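Local coordinates for protein hydroxynitrile lyase (Passiflora edulis, PDB 5Y02) that probably works as a lyase that splits or forms cyanohydrins, and here holds (R)-mandelonitrile in the pocket of a dimeric alpha-beta barrel domain, at residues I6-V11 and A64-F69. Numbering follows the deposited sequence.
Sequences IVRHIV and AYESTF. With MXN ((2R)-hydroxy(phenyl)ethanenitrile), chain M.
Bends at chi2 and chi3 fold the Arg8 chain back over strand 64-69 to Thr68 and Glu66, while His9, with CG trans to its own backbone N (chi1 173°), sends its ring off the other face beside Phe69. Both strands are central in the antiparallel sheet of a dimeric alpha-beta barrel domain, paired in register from Val7-Phe69 to Val11-Tyr65; Val7 N reaches Phe69 O at 2.9 Å. The guanidinium uses its edge: Arg8 NH1 donates to Thr68 OG1 (2.8 Å). Arg8 NH2 makes a salt bridge to Glu66 OE1 (3.0 Å), meeting that oxygen from above the carboxylate plane. A water links Arg8 NH1 to Glu66 OE1. At the dimer interface Glu66 OE2 is hydrogen-bonded to Tyr103 OH and salt-bridged to Arg8 NE, both of the second subunit. A leucine in place of Arg8 would probably leave the buried Glu66 carboxylates of both subunits without their arginine partners, and Thr68 OG1 without this donor. On the pocket face, the edge of Phe69 is turned to the face of the His9 ring in an offset edge-to-face pair, planes 84° apart, and His9 ND1 is hydrogen-bonded to Asn102 OD1. Val11 CG2 lies 3.8 Å from C8 of the mandelonitrile, and His9 NE2 shares a 2.6 Å hydrogen bond with its hydroxyl O10.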
loop_
_atom_site.group_PDB
_atom_site.type_symbol
_atom_site.label_atom_id
_atom_site.label_comp_id
_atom_site.label_asym_id
_atom_site.label_seq_id
_atom_site.Cartn_x
_atom_site.Cartn_y
_atom_site.Cartn_z
ATOM N N ILE A 6 -0.938 -3.143 -16.100
ATOM C CA ILE A 6 -1.590 -3.628 -14.870
ATOM C C ILE A 6 -1.502 -2.596 -13.721
ATOM O O ILE A 6 -0.437 -2.030 -13.468
ATOM C CB ILE A 6 -0.961 -4.973 -14.452
ATOM C CG1 ILE A 6 -1.401 -6.061 -15.441
ATOM C CG2 ILE A 6 -1.343 -5.364 -13.035
ATOM C CD1 ILE A 6 -0.473 -7.258 -15.496
ATOM N N VAL A 7 -2.620 -2.411 -13.024
ATOM C CA VAL A 7 -2.795 -1.344 -12.028
ATOM C C VAL A 7 -2.937 -1.939 -10.638
ATOM O O VAL A 7 -3.797 -2.803 -10.431
ATOM C CB VAL A 7 -4.099 -0.550 -12.292
ATOM C CG1 VAL A 7 -4.371 0.451 -11.173
ATOM C CG2 VAL A 7 -4.060 0.160 -13.639
ATOM N N ARG A 8 -2.127 -1.456 -9.692
ATOM C CA ARG A 8 -2.257 -1.804 -8.290
ATOM C C ARG A 8 -3.115 -0.757 -7.599
ATOM O O ARG A 8 -2.943 0.440 -7.810
ATOM C CB ARG A 8 -0.896 -1.874 -7.604
ATOM C CG ARG A 8 0.054 -2.926 -8.152
ATOM C CD ARG A 8 -0.337 -4.328 -7.685
ATOM N NE ARG A 8 -0.004 -4.576 -6.282
ATOM C CZ ARG A 8 -0.630 -5.447 -5.485
ATOM N NH1 ARG A 8 -1.679 -6.164 -5.905
ATOM N NH2 ARG A 8 -0.213 -5.600 -4.229
ATOM N N HIS A 9 -4.008 -1.227 -6.747
ATOM C CA HIS A 9 -4.943 -0.385 -6.022
ATOM C C HIS A 9 -4.717 -0.707 -4.547
ATOM O O HIS A 9 -5.048 -1.806 -4.081
ATOM C CB HIS A 9 -6.366 -0.724 -6.480
ATOM C CG HIS A 9 -7.459 -0.046 -5.711
ATOM N ND1 HIS A 9 -7.745 1.295 -5.847
ATOM C CD2 HIS A 9 -8.409 -0.551 -4.884
ATOM C CE1 HIS A 9 -8.791 1.599 -5.095
ATOM N NE2 HIS A 9 -9.215 0.499 -4.502
ATOM N N ILE A 10 -4.134 0.251 -3.831
ATOM C CA ILE A 10 -3.773 0.061 -2.436
ATOM C C ILE A 10 -4.475 1.088 -1.578
ATOM O O ILE A 10 -4.344 2.267 -1.814
ATOM C CB ILE A 10 -2.259 0.187 -2.148
ATOM C CG1 ILE A 10 -1.424 -0.603 -3.155
ATOM C CG2 ILE A 10 -1.973 -0.266 -0.724
ATOM C CD1 ILE A 10 -1.618 -2.088 -3.158
ATOM N N VAL A 11 -5.147 0.593 -0.547
ATOM C CA VAL A 11 -5.959 1.365 0.376
ATOM C C VAL A 11 -5.381 1.167 1.768
ATOM O O VAL A 11 -5.150 0.033 2.204
ATOM C CB VAL A 11 -7.415 0.874 0.360
ATOM C CG1 VAL A 11 -8.275 1.645 1.366
ATOM C CG2 VAL A 11 -7.976 0.981 -1.052
ATOM N N ALA A 64 -4.599 -2.326 5.771
ATOM C CA ALA A 64 -4.228 -2.179 4.374
ATOM C C ALA A 64 -4.997 -3.200 3.543
ATOM O O ALA A 64 -5.262 -4.321 4.008
ATOM C CB ALA A 64 -2.734 -2.387 4.178
ATOM N N TYR A 65 -5.321 -2.794 2.328
ATOM C CA TYR A 65 -6.021 -3.652 1.359
ATOM C C TYR A 65 -5.350 -3.451 0.004
ATOM O O TYR A 65 -5.149 -2.309 -0.436
ATOM C CB TYR A 65 -7.504 -3.291 1.264
ATOM C CG TYR A 65 -8.152 -2.982 2.581
ATOM C CD1 TYR A 65 -8.000 -1.717 3.156
ATOM C CD2 TYR A 65 -8.912 -3.923 3.266
ATOM C CE1 TYR A 65 -8.582 -1.398 4.359
ATOM C CE2 TYR A 65 -9.506 -3.606 4.486
ATOM C CZ TYR A 65 -9.338 -2.332 5.025
ATOM O OH TYR A 65 -9.895 -1.965 6.225
ATOM N N GLU A 66 -5.051 -4.552 -0.678
ATOM C CA GLU A 66 -4.399 -4.491 -1.968
ATOM C C GLU A 66 -5.213 -5.288 -2.977
ATOM O O GLU A 66 -5.777 -6.346 -2.641
ATOM C CB GLU A 66 -2.966 -5.048 -1.877
ATOM C CG GLU A 66 -2.842 -6.365 -1.122
ATOM C CD GLU A 66 -1.437 -6.934 -1.147
ATOM O OE1 GLU A 66 -1.104 -7.620 -2.134
ATOM O OE2 GLU A 66 -0.651 -6.654 -0.205
ATOM N N SER A 67 -5.256 -4.787 -4.196
ATOM C CA SER A 67 -5.873 -5.528 -5.311
ATOM C C SER A 67 -5.264 -5.092 -6.634
ATOM O O SER A 67 -4.516 -4.097 -6.720
ATOM C CB SER A 67 -7.383 -5.377 -5.301
ATOM O OG SER A 67 -7.792 -4.031 -5.275
ATOM N N THR A 68 -5.546 -5.874 -7.664
ATOM C CA THR A 68 -4.928 -5.676 -8.950
ATOM C C THR A 68 -6.025 -5.624 -10.004
ATOM O O THR A 68 -6.953 -6.411 -9.944
ATOM C CB THR A 68 -3.949 -6.824 -9.266
ATOM O OG1 THR A 68 -2.898 -6.854 -8.304
ATOM C CG2 THR A 68 -3.337 -6.648 -10.650
ATOM N N PHE A 69 -5.899 -4.692 -10.948
ATOM C CA PHE A 69 -6.784 -4.566 -12.091
ATOM C C PHE A 69 -5.989 -4.676 -13.386
ATOM O O PHE A 69 -4.854 -4.221 -13.463
ATOM C CB PHE A 69 -7.534 -3.243 -12.027
ATOM C CG PHE A 69 -8.421 -3.151 -10.846
ATOM C CD1 PHE A 69 -7.907 -2.777 -9.599
ATOM C CD2 PHE A 69 -9.776 -3.483 -10.947
ATOM C CE1 PHE A 69 -8.733 -2.734 -8.480
ATOM C CE2 PHE A 69 -10.590 -3.435 -9.833
ATOM C CZ PHE A 69 -10.075 -3.048 -8.600
HETATM C C1 MXN M . -13.280 0.605 -2.736
HETATM C C2 MXN M . -14.189 1.492 -2.168
HETATM C C3 MXN M . -15.510 1.541 -2.615
HETATM C C4 MXN M . -15.920 0.682 -3.629
HETATM C C5 MXN M . -15.018 -0.197 -4.211
HETATM C C6 MXN M . -13.700 -0.244 -3.770
HETATM C C7 MXN M . -11.876 0.628 -2.248
HETATM C C8 MXN M . -11.372 1.989 -2.544
HETATM N N9 MXN M . -10.984 3.064 -2.786
HETATM O O10 MXN M . -11.076 -0.351 -2.938
HETATM O O HOH W 1 -2.368 -8.611 -4.163
HETATM O O HOH W 2 -7.672 -2.922 -2.572
#